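Local coordinates for Non-structural protein NS1 (Murine minute virus, PDB 4R94) that nicks viral DNA at the replication origin through its N-terminal, metal-dependent nickase domain and, as the full-length protein, also works as an ATP-driven helicase, at residues 44-49 with 161-166; 91-96 with 155-160; 148-153 with 176-181. One frame throughout, in Å; residues are numbered along the deposited sequence.

Contact 1: residues 44-49 with 161-166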
loop_
_atom_site.group_PDB
_atom_site.type_symbol
_atom_site.label_atom_id
_atom_site.label_comp_id
_atom_site.label_asym_id
_atom_site.label_seq_id
_atom_site.Cartn_x
_atom_site.Cartn_y
_atom_site.Cartn_z
ATOM N N TRP A 44 13.499 -5.470 -6.037
ATOM C CA TRP A 44 12.284 -5.056 -5.341
ATOM C C TRP A 44 12.483 -5.105 -3.830
ATOM O O TRP A 44 11.865 -4.328 -3.082
ATOM C CB TRP A 44 11.106 -5.931 -5.756
ATOM C CG TRP A 44 11.003 -7.223 -5.003
ATOM C CD1 TRP A 44 11.551 -8.429 -5.356
ATOM C CD2 TRP A 44 10.291 -7.450 -3.783
ATOM N NE1 TRP A 44 11.237 -9.380 -4.417
ATOM C CE2 TRP A 44 10.458 -8.807 -3.444
ATOM C CE3 TRP A 44 9.535 -6.632 -2.934
ATOM C CZ2 TRP A 44 9.899 -9.365 -2.295
ATOM C CZ3 TRP A 44 8.976 -7.187 -1.804
ATOM C CH2 TRP A 44 9.167 -8.539 -1.485
ATOM N N ASN A 45 13.354 -6.012 -3.388
ATOM C CA ASN A 45 13.564 -6.249 -1.973
ATOM C C ASN A 45 14.944 -5.788 -1.508
ATOM O O ASN A 45 15.529 -6.374 -0.607
ATOM C CB ASN A 45 13.350 -7.734 -1.647
ATOM C CG ASN A 45 14.240 -8.658 -2.472
ATOM O OD1 ASN A 45 15.167 -8.213 -3.149
ATOM N ND2 ASN A 45 13.975 -9.960 -2.390
ATOM N N SER A 46 15.456 -4.725 -2.122
ATOM C CA SER A 46 16.748 -4.183 -1.726
ATOM C C SER A 46 16.593 -2.979 -0.811
ATOM O O SER A 46 17.442 -2.094 -0.812
ATOM C CB SER A 46 17.566 -3.784 -2.961
ATOM O OG SER A 46 17.876 -4.914 -3.757
ATOM N N TYR A 47 15.522 -2.962 -0.020
ATOM C CA TYR A 47 15.209 -1.817 0.838
ATOM C C TYR A 47 14.944 -2.263 2.270
ATOM O O TYR A 47 13.920 -1.918 2.872
ATOM C CB TYR A 47 13.997 -1.064 0.264
ATOM C CG TYR A 47 14.221 -0.589 -1.151
ATOM C CD1 TYR A 47 14.845 0.633 -1.404
ATOM C CD2 TYR A 47 13.829 -1.363 -2.237
ATOM C CE1 TYR A 47 15.067 1.078 -2.696
ATOM C CE2 TYR A 47 14.033 -0.921 -3.543
ATOM C CZ TYR A 47 14.656 0.301 -3.763
ATOM O OH TYR A 47 14.866 0.750 -5.054
ATOM N N LYS A 48 15.879 -3.027 2.824
ATOM C CA LYS A 48 15.615 -3.713 4.078
ATOM C C LYS A 48 16.323 -3.092 5.279
ATOM O O LYS A 48 16.445 -3.735 6.321
ATOM C CB LYS A 48 15.988 -5.197 3.939
ATOM C CG LYS A 48 15.141 -5.913 2.876
ATOM C CD LYS A 48 15.400 -7.418 2.820
ATOM C CE LYS A 48 16.879 -7.735 2.674
ATOM N NZ LYS A 48 17.477 -7.248 1.394
ATOM N N LYS A 49 16.770 -1.846 5.161
ATOM C CA LYS A 49 17.183 -1.121 6.363
ATOM C C LYS A 49 15.967 -0.878 7.244
ATOM O O LYS A 49 14.891 -0.484 6.761
ATOM C CB LYS A 49 17.852 0.212 6.018
ATOM C CG LYS A 49 19.207 0.105 5.380
ATOM C CD LYS A 49 19.897 1.465 5.409
ATOM C CE LYS A 49 21.334 1.383 4.931
ATOM N NZ LYS A 49 21.961 2.737 4.811
ATOM N N CYS A 161 17.331 1.879 1.393
ATOM C CA CYS A 161 18.045 0.973 0.494
ATOM C C CYS A 161 19.202 0.286 1.214
ATOM O O CYS A 161 20.004 0.965 1.849
ATOM C CB CYS A 161 18.564 1.738 -0.723
ATOM S SG CYS A 161 19.283 0.664 -1.985
ATOM N N ASN A 162 19.295 -1.043 1.117
ATOM C CA ASN A 162 20.373 -1.766 1.806
ATOM C C ASN A 162 21.590 -2.035 0.919
ATOM O O ASN A 162 22.582 -2.615 1.381
ATOM C CB ASN A 162 19.867 -3.091 2.416
ATOM C CG ASN A 162 19.240 -4.043 1.392
ATOM O OD1 ASN A 162 18.029 -4.273 1.400
ATOM N ND2 ASN A 162 20.070 -4.628 0.532
ATOM N N VAL A 163 21.530 -1.603 -0.335
ATOM C CA VAL A 163 22.677 -1.728 -1.228
ATOM C C VAL A 163 23.611 -0.555 -0.954
ATOM O O VAL A 163 23.162 0.579 -0.858
ATOM C CB VAL A 163 22.260 -1.754 -2.706
ATOM C CG1 VAL A 163 23.490 -1.840 -3.612
ATOM C CG2 VAL A 163 21.311 -2.923 -2.976
ATOM N N GLN A 164 24.899 -0.832 -0.786
ATOM C CA GLN A 164 25.876 0.233 -0.590
ATOM C C GLN A 164 25.955 1.093 -1.845
ATOM O O GLN A 164 26.337 0.622 -2.913
ATOM C CB GLN A 164 27.248 -0.354 -0.243
ATOM C CG GLN A 164 28.369 0.676 -0.161
ATOM C CD GLN A 164 28.752 1.017 1.268
ATOM O OE1 GLN A 164 28.197 0.468 2.222
ATOM N NE2 GLN A 164 29.709 1.927 1.421
ATOM N N LEU A 165 25.574 2.355 -1.720
ATOM C CA LEU A 165 25.550 3.258 -2.863
ATOM C C LEU A 165 26.454 4.467 -2.651
ATOM O O LEU A 165 26.546 4.968 -1.535
ATOM C CB LEU A 165 24.126 3.742 -3.119
ATOM C CG LEU A 165 23.076 2.685 -3.445
ATOM C CD1 LEU A 165 21.705 3.333 -3.493
ATOM C CD2 LEU A 165 23.404 2.025 -4.774
ATOM N N THR A 166 27.092 4.938 -3.719
ATOM C CA THR A 166 27.773 6.239 -3.702
ATOM C C THR A 166 26.737 7.357 -3.617
ATOM O O THR A 166 25.559 7.131 -3.882
ATOM C CB THR A 166 28.635 6.461 -4.957
ATOM O OG1 THR A 166 27.791 6.595 -6.113
ATOM C CG2 THR A 166 29.636 5.310 -5.156
HETATM O O HOH W 1 19.361 -6.382 -1.979
HETATM O O HOH W 2 20.470 3.566 2.394
#
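Asn162 and the residues Ser46 to Lys48 hold two loops together: loop 44-49 connects strand 40-42 to helix 54-70, and in loop 161-166 the chain leaves helix 142-160 for helix 167-179. The backbone N of Asn162 donates to Ser46 O over 2.9 Å, a nearly straight bond that reaches the oxygen from above its carbonyl plane. The Asn162 side chain turns back over the same residues. Its CB stays near Lys48 N, and CG, lying between the backbone N and the carbonyl carbon (chi1 58°), passes close to the Ser46 carbonyl. At the tip Asn162 OD1 accepts two bonds: Lys48 N comes in the carbonyl plane on a lone pair at 2.9 Å, whereas Lys48 NZ arrives from above that plane at 3.0 Å. The other branch, ND2, donates to a water that also bonds Ser46 OG, a hydroxyl bonded in turn to Gly43 N. Bends at chi3 and chi4 curl Lys48 back, and Lys48 NZ also reaches Asn45 O at 2.9 Å. Next to these bonds, Tyr47 CD1 rests 3.7 Å from Cys161 CA, and the Cys161 sulfur lies obliquely 4.9 Å from the ring centroid; Leu173 of helix 167-179 touches the same tyrosine. The extended Lys49 runs past Cys161 O, with Lys49 CE 3.4 Å from it, and a second water lies between NZ and that oxygen. A single oxygen, Asn162 OD1, thus accepts from a backbone N-H and an ammonium, whose charge would probably draw amide electron density toward the shared atom.

Contact 2: residues 91-96 with 155-160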
loop_
_atom_site.group_PDB
_atom_site.type_symbol
_atom_site.label_atom_id
_atom_site.label_comp_id
_atom_site.label_asym_id
_atom_site.label_seq_id
_atom_site.Cartn_x
_atom_site.Cartn_y
_atom_site.Cartn_z
ATOM N N ASP A 91 5.216 -1.395 4.294
ATOM C CA ASP A 91 3.961 -0.930 4.904
ATOM C C ASP A 91 4.238 0.301 5.749
ATOM O O ASP A 91 3.525 1.302 5.651
ATOM C CB ASP A 91 3.315 -2.030 5.751
ATOM C CG ASP A 91 1.856 -1.746 6.058
ATOM O OD1 ASP A 91 1.061 -1.631 5.099
ATOM O OD2 ASP A 91 1.515 -1.630 7.260
ATOM N N SER A 92 5.316 0.255 6.530
ATOM C CA SER A 92 5.664 1.417 7.345
ATOM C C SER A 92 6.032 2.627 6.484
ATOM O O SER A 92 5.639 3.740 6.813
ATOM C CB SER A 92 6.807 1.090 8.349
ATOM O OG SER A 92 8.081 0.945 7.732
ATOM N N LEU A 93 6.778 2.419 5.393
ATOM C CA LEU A 93 7.204 3.525 4.540
ATOM C C LEU A 93 6.049 4.166 3.763
ATOM O O LEU A 93 5.999 5.404 3.628
ATOM C CB LEU A 93 8.286 3.065 3.554
ATOM C CG LEU A 93 9.614 2.616 4.180
ATOM C CD1 LEU A 93 10.537 2.181 3.056
ATOM C CD2 LEU A 93 10.268 3.714 5.040
ATOM N N VAL A 94 5.160 3.332 3.226
ATOM C CA VAL A 94 3.975 3.825 2.542
ATOM C C VAL A 94 3.158 4.716 3.477
ATOM O O VAL A 94 2.804 5.856 3.126
ATOM C CB VAL A 94 3.112 2.667 2.023
ATOM C CG1 VAL A 94 1.765 3.193 1.515
ATOM C CG2 VAL A 94 3.855 1.939 0.888
ATOM N N LYS A 95 2.897 4.212 4.680
ATOM C CA LYS A 95 2.102 4.971 5.632
ATOM C C LYS A 95 2.810 6.241 6.078
ATOM O O LYS A 95 2.156 7.276 6.228
ATOM C CB LYS A 95 1.726 4.089 6.817
ATOM C CG LYS A 95 0.714 3.046 6.381
ATOM C CD LYS A 95 0.405 2.016 7.428
ATOM C CE LYS A 95 -0.668 1.072 6.869
ATOM N NZ LYS A 95 -0.984 -0.016 7.837
ATOM N N LYS A 96 4.134 6.180 6.262
ATOM C CA LYS A 96 4.900 7.390 6.571
ATOM C C LYS A 96 4.660 8.452 5.497
ATOM O O LYS A 96 4.455 9.618 5.818
ATOM C CB LYS A 96 6.398 7.098 6.690
ATOM C CG LYS A 96 7.208 8.293 7.159
ATOM C CD LYS A 96 6.977 8.532 8.635
ATOM C CE LYS A 96 7.872 9.658 9.153
ATOM N NZ LYS A 96 7.718 9.819 10.615
ATOM N N ARG A 155 12.228 9.534 -1.512
ATOM C CA ARG A 155 13.110 9.917 -0.418
ATOM C C ARG A 155 13.309 8.795 0.579
ATOM O O ARG A 155 14.453 8.499 0.962
ATOM C CB ARG A 155 12.566 11.154 0.296
ATOM C CG ARG A 155 12.884 12.421 -0.461
ATOM C CD ARG A 155 12.273 13.629 0.186
ATOM N NE ARG A 155 12.927 13.943 1.457
ATOM C CZ ARG A 155 12.553 14.930 2.263
ATOM N NH1 ARG A 155 11.536 15.710 1.923
ATOM N NH2 ARG A 155 13.200 15.137 3.401
ATOM N N TRP A 156 12.210 8.178 1.008
ATOM C CA TRP A 156 12.309 7.096 1.987
ATOM C C TRP A 156 12.963 5.846 1.416
ATOM O O TRP A 156 13.740 5.187 2.104
ATOM C CB TRP A 156 10.925 6.748 2.547
ATOM C CG TRP A 156 10.537 7.655 3.654
ATOM C CD1 TRP A 156 9.563 8.611 3.634
ATOM C CD2 TRP A 156 11.172 7.755 4.938
ATOM N NE1 TRP A 156 9.524 9.272 4.837
ATOM C CE2 TRP A 156 10.503 8.766 5.657
ATOM C CE3 TRP A 156 12.224 7.068 5.555
ATOM C CZ2 TRP A 156 10.855 9.117 6.961
ATOM C CZ3 TRP A 156 12.574 7.418 6.856
ATOM C CH2 TRP A 156 11.886 8.429 7.542
ATOM N N LEU A 157 12.660 5.502 0.164
ATOM C CA LEU A 157 13.308 4.353 -0.444
ATOM C C LEU A 157 14.825 4.496 -0.471
ATOM O O LEU A 157 15.548 3.550 -0.172
ATOM C CB LEU A 157 12.794 4.122 -1.867
ATOM C CG LEU A 157 11.380 3.560 -1.965
ATOM C CD1 LEU A 157 10.982 3.476 -3.430
ATOM C CD2 LEU A 157 11.245 2.173 -1.316
ATOM N N VAL A 158 15.314 5.675 -0.826
ATOM C CA VAL A 158 16.765 5.857 -0.893
ATOM C C VAL A 158 17.366 5.761 0.512
ATOM O O VAL A 158 18.488 5.279 0.690
ATOM C CB VAL A 158 17.117 7.203 -1.578
ATOM C CG1 VAL A 158 18.583 7.583 -1.350
ATOM C CG2 VAL A 158 16.739 7.136 -3.092
ATOM N N THR A 159 16.614 6.178 1.521
ATOM C CA THR A 159 17.119 6.061 2.893
ATOM C C THR A 159 17.101 4.602 3.367
ATOM O O THR A 159 17.984 4.173 4.120
ATOM C CB THR A 159 16.311 6.936 3.865
ATOM O OG1 THR A 159 16.171 8.255 3.314
ATOM C CG2 THR A 159 17.015 7.033 5.225
ATOM N N ALA A 160 16.126 3.824 2.897
ATOM C CA ALA A 160 15.973 2.439 3.352
ATOM C C ALA A 160 16.779 1.437 2.519
ATOM O O ALA A 160 16.875 0.271 2.889
ATOM C CB ALA A 160 14.492 2.047 3.345
#
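Segments 91-96 and 155-160, of helices 81-104 and 142-160, run roughly antiparallel, with an angle of 147° between their directions and axes 10.5 Å apart at closest approach, and their CA atoms come nearest at Leu93 and Trp156. This is helix-helix packing inside the nickase domain, whose central antiparallel sheet and metal-binding histidine motif mark it as a member of the HUH class of rolling-circle replication nucleases. No hydrogen bond crosses between the two segments. Leu93 fills the middle of the interface by dividing its methyls: Leu93 CD2 meets the indole of Trp156 obliquely, 3.9 Å from CE3, while CD1 lies 4.0 Å from Ala160 CB and, more loosely, near Leu157 CD2. The small alanine thus brings its methyl directly against the leucine at the end of helix 142-160. Lys96 occupies the next turn of its helix and uses its hydrocarbon chain rather than its charge against the tryptophan. Its CB sits over one face of the indole, offset toward the rim. With CG anti to the backbone N (chi1 -174°), a bend at chi2 takes the chain obliquely across the indole, CG near NE1 and Lys96 CE 3.7 Å from Trp156 CZ2. The ammonium continues to salt bridges with Glu53 and Glu55, leaving the aliphatic part to pack on the ring. Leu51 and Leu56 also touch Trp156, joining it to the loop before helix 54-70 and to that helix. The indole N-H is given to Glu100 OE1, one turn beyond Lys96, and the same Trp156 NE1 lies 3.4 Å from Lys96 CG.

Contact 3: residues 148-153 with 176-181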
loop_
_atom_site.group_PDB
_atom_site.type_symbol
_atom_site.label_atom_id
_atom_site.label_comp_id
_atom_site.label_asym_id
_atom_site.label_seq_id
_atom_site.Cartn_x
_atom_site.Cartn_y
_atom_site.Cartn_z
ATOM N N GLN A 148 3.428 14.686 -4.489
ATOM C CA GLN A 148 3.964 14.791 -3.136
ATOM C C GLN A 148 4.301 13.418 -2.582
ATOM O O GLN A 148 5.371 13.213 -1.987
ATOM C CB GLN A 148 2.972 15.488 -2.213
ATOM C CG GLN A 148 2.755 16.941 -2.572
ATOM C CD GLN A 148 4.024 17.747 -2.421
ATOM O OE1 GLN A 148 4.762 17.580 -1.449
ATOM N NE2 GLN A 148 4.295 18.615 -3.390
ATOM N N LEU A 149 3.380 12.483 -2.780
ATOM C CA LEU A 149 3.603 11.118 -2.345
ATOM C C LEU A 149 4.837 10.533 -3.014
ATOM O O LEU A 149 5.595 9.827 -2.365
ATOM C CB LEU A 149 2.368 10.239 -2.626
ATOM C CG LEU A 149 1.185 10.449 -1.674
ATOM C CD1 LEU A 149 0.022 9.555 -2.115
ATOM C CD2 LEU A 149 1.539 10.214 -0.181
ATOM N N ASN A 150 5.044 10.812 -4.297
ATOM C CA ASN A 150 6.207 10.262 -4.986
ATOM C C ASN A 150 7.488 10.899 -4.463
ATOM O O ASN A 150 8.515 10.231 -4.373
ATOM C CB ASN A 150 6.098 10.462 -6.501
ATOM C CG ASN A 150 6.782 9.358 -7.293
ATOM O OD1 ASN A 150 6.350 9.023 -8.382
ATOM N ND2 ASN A 150 7.833 8.776 -6.739
ATOM N N VAL A 151 7.429 12.176 -4.089
ATOM C CA VAL A 151 8.604 12.806 -3.447
ATOM C C VAL A 151 8.999 12.071 -2.171
ATOM O O VAL A 151 10.159 11.667 -2.005
ATOM C CB VAL A 151 8.352 14.285 -3.115
ATOM C CG1 VAL A 151 9.497 14.836 -2.228
ATOM C CG2 VAL A 151 8.231 15.086 -4.398
ATOM N N TYR A 152 8.046 11.866 -1.272
ATOM C CA TYR A 152 8.366 11.213 -0.002
ATOM C C TYR A 152 8.729 9.741 -0.180
ATOM O O TYR A 152 9.625 9.234 0.502
ATOM C CB TYR A 152 7.212 11.358 0.987
ATOM C CG TYR A 152 7.056 12.782 1.486
ATOM C CD1 TYR A 152 8.112 13.433 2.130
ATOM C CD2 TYR A 152 5.873 13.473 1.290
ATOM C CE1 TYR A 152 7.977 14.738 2.575
ATOM C CE2 TYR A 152 5.729 14.771 1.728
ATOM C CZ TYR A 152 6.775 15.398 2.361
ATOM O OH TYR A 152 6.617 16.701 2.795
ATOM N N TRP A 153 8.077 9.071 -1.133
ATOM C CA TRP A 153 8.344 7.659 -1.389
ATOM C C TRP A 153 9.775 7.477 -1.888
ATOM O O TRP A 153 10.524 6.625 -1.385
ATOM C CB TRP A 153 7.311 7.120 -2.402
ATOM C CG TRP A 153 7.423 5.675 -2.815
ATOM C CD1 TRP A 153 7.500 5.206 -4.102
ATOM C CD2 TRP A 153 7.375 4.513 -1.971
ATOM N NE1 TRP A 153 7.518 3.825 -4.112
ATOM C CE2 TRP A 153 7.457 3.377 -2.814
ATOM C CE3 TRP A 153 7.287 4.318 -0.581
ATOM C CZ2 TRP A 153 7.453 2.071 -2.321
ATOM C CZ3 TRP A 153 7.270 3.018 -0.094
ATOM C CH2 TRP A 153 7.376 1.914 -0.954
ATOM N N ILE A 176 15.286 8.379 -10.539
ATOM C CA ILE A 176 14.600 7.295 -11.242
ATOM C C ILE A 176 13.230 7.060 -10.622
ATOM O O ILE A 176 12.232 6.969 -11.334
ATOM C CB ILE A 176 15.400 5.984 -11.216
ATOM C CG1 ILE A 176 16.630 6.095 -12.123
ATOM C CG2 ILE A 176 14.536 4.813 -11.675
ATOM C CD1 ILE A 176 17.608 4.953 -11.952
ATOM N N ALA A 177 13.180 6.997 -9.293
ATOM C CA ALA A 177 11.917 6.702 -8.614
ATOM C C ALA A 177 10.868 7.789 -8.864
ATOM O O ALA A 177 9.665 7.507 -8.888
ATOM C CB ALA A 177 12.156 6.519 -7.128
ATOM N N GLU A 178 11.326 9.019 -9.077
ATOM C CA GLU A 178 10.414 10.124 -9.365
ATOM C C GLU A 178 10.024 10.214 -10.836
ATOM O O GLU A 178 8.842 10.321 -11.171
ATOM C CB GLU A 178 11.041 11.439 -8.923
ATOM C CG GLU A 178 11.320 11.490 -7.447
ATOM C CD GLU A 178 11.034 12.845 -6.860
ATOM O OE1 GLU A 178 10.670 13.760 -7.631
ATOM O OE2 GLU A 178 11.165 12.996 -5.629
ATOM N N ASP A 179 11.022 10.172 -11.715
ATOM C CA ASP A 179 10.796 10.306 -13.153
ATOM C C ASP A 179 9.938 9.174 -13.694
ATOM O O ASP A 179 9.098 9.382 -14.574
ATOM C CB ASP A 179 12.133 10.358 -13.902
ATOM C CG ASP A 179 12.887 11.647 -13.652
ATOM O OD1 ASP A 179 12.228 12.677 -13.402
ATOM O OD2 ASP A 179 14.139 11.633 -13.694
ATOM N N ASN A 180 10.131 7.977 -13.152
ATOM C CA ASN A 180 9.389 6.811 -13.590
ATOM C C ASN A 180 8.122 6.545 -12.779
ATOM O O ASN A 180 7.527 5.470 -12.888
ATOM C CB ASN A 180 10.278 5.573 -13.552
ATOM C CG ASN A 180 11.264 5.533 -14.705
ATOM O OD1 ASN A 180 10.926 5.107 -15.807
ATOM N ND2 ASN A 180 12.477 5.978 -14.460
ATOM N N GLU A 181 7.735 7.530 -11.972
ATOM C CA GLU A 181 6.472 7.521 -11.246
ATOM C C GLU A 181 6.239 6.233 -10.478
ATOM O O GLU A 181 5.324 5.459 -10.795
ATOM C CB GLU A 181 5.310 7.763 -12.213
ATOM C CG GLU A 181 5.343 9.143 -12.840
ATOM C CD GLU A 181 4.024 9.529 -13.487
ATOM O OE1 GLU A 181 3.214 8.635 -13.820
ATOM O OE2 GLU A 181 3.800 10.742 -13.648
HETATM O O HOH W 3 7.012 11.969 -9.868
#
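Asn150 faces the C-terminal end of helix 167-179, where a Schellman motif closes the helix: Glu181, with positive phi, is its C-prime residue, Glu181 N bonds Glu178 O, and Trp182 N returns to Ala177 O. The contact joins this end to the middle of helix 142-160, so the two successive helices pack as a helical hairpin beside the sheet of the nickase domain. Hydrogen bonding across it rests on the asparagine. Asn150 ND2 donates to Ala177 O at 3.1 Å; the donor stands well above the carbonyl plane, and the bond is bent, with 145° at the hydrogen. A carbonyl in the last turn of a helix thereby gains a side-chain partner in addition to Trp182 N. Asn150 OD1 takes a bond from Arg146, one turn earlier in its own helix, which helps fix the rotation of the amide. A water lies 2.8 Å from Glu178 O and makes at most a weak bond to Asn150 OD1. Close packing accompanies these bonds, for Asn150 OD1 approaches Glu181 CA to 3.2 Å at the turn. On the flank of the interface the Glu178 chain, bent at chi2 (-141°), crosses Val151 obliquely. Its carboxylate is held by a hydrogen bond with Ser154 OG and a salt bridge to Arg174, a grip that would favour its ionised form. The carboxylate oxygen bearing those two bonds, Glu178 OE2, also packs against Val151, 3.4 Å from CA and 3.8 Å from CG2.

Helix 142-160 connects the three contacts: contact 3 uses its middle, contact 2 its last turns, and contact 1 the loop that follows. Contacts 1 and 2, with centres 12 Å apart, meet directly, as Lys49 N lies 3.1 Å from Ala160 O in a probable hydrogen bond and Tyr47 CD1 packs 3.2 Å from Leu157 O. Contacts 2 and 3, centres 11 Å apart, touch where Trp153 CZ3 lies 3.7 Å from Val94 CG2. Contacts 1 and 3 do not touch, their nearest atoms being about 7 Å apart. Contact 2 comes within about 11 Å of the metal ligand His127, measured between the Leu157 and His127 side chains; contacts 1 and 3 lie away from the metal site and the catalytic Tyr210.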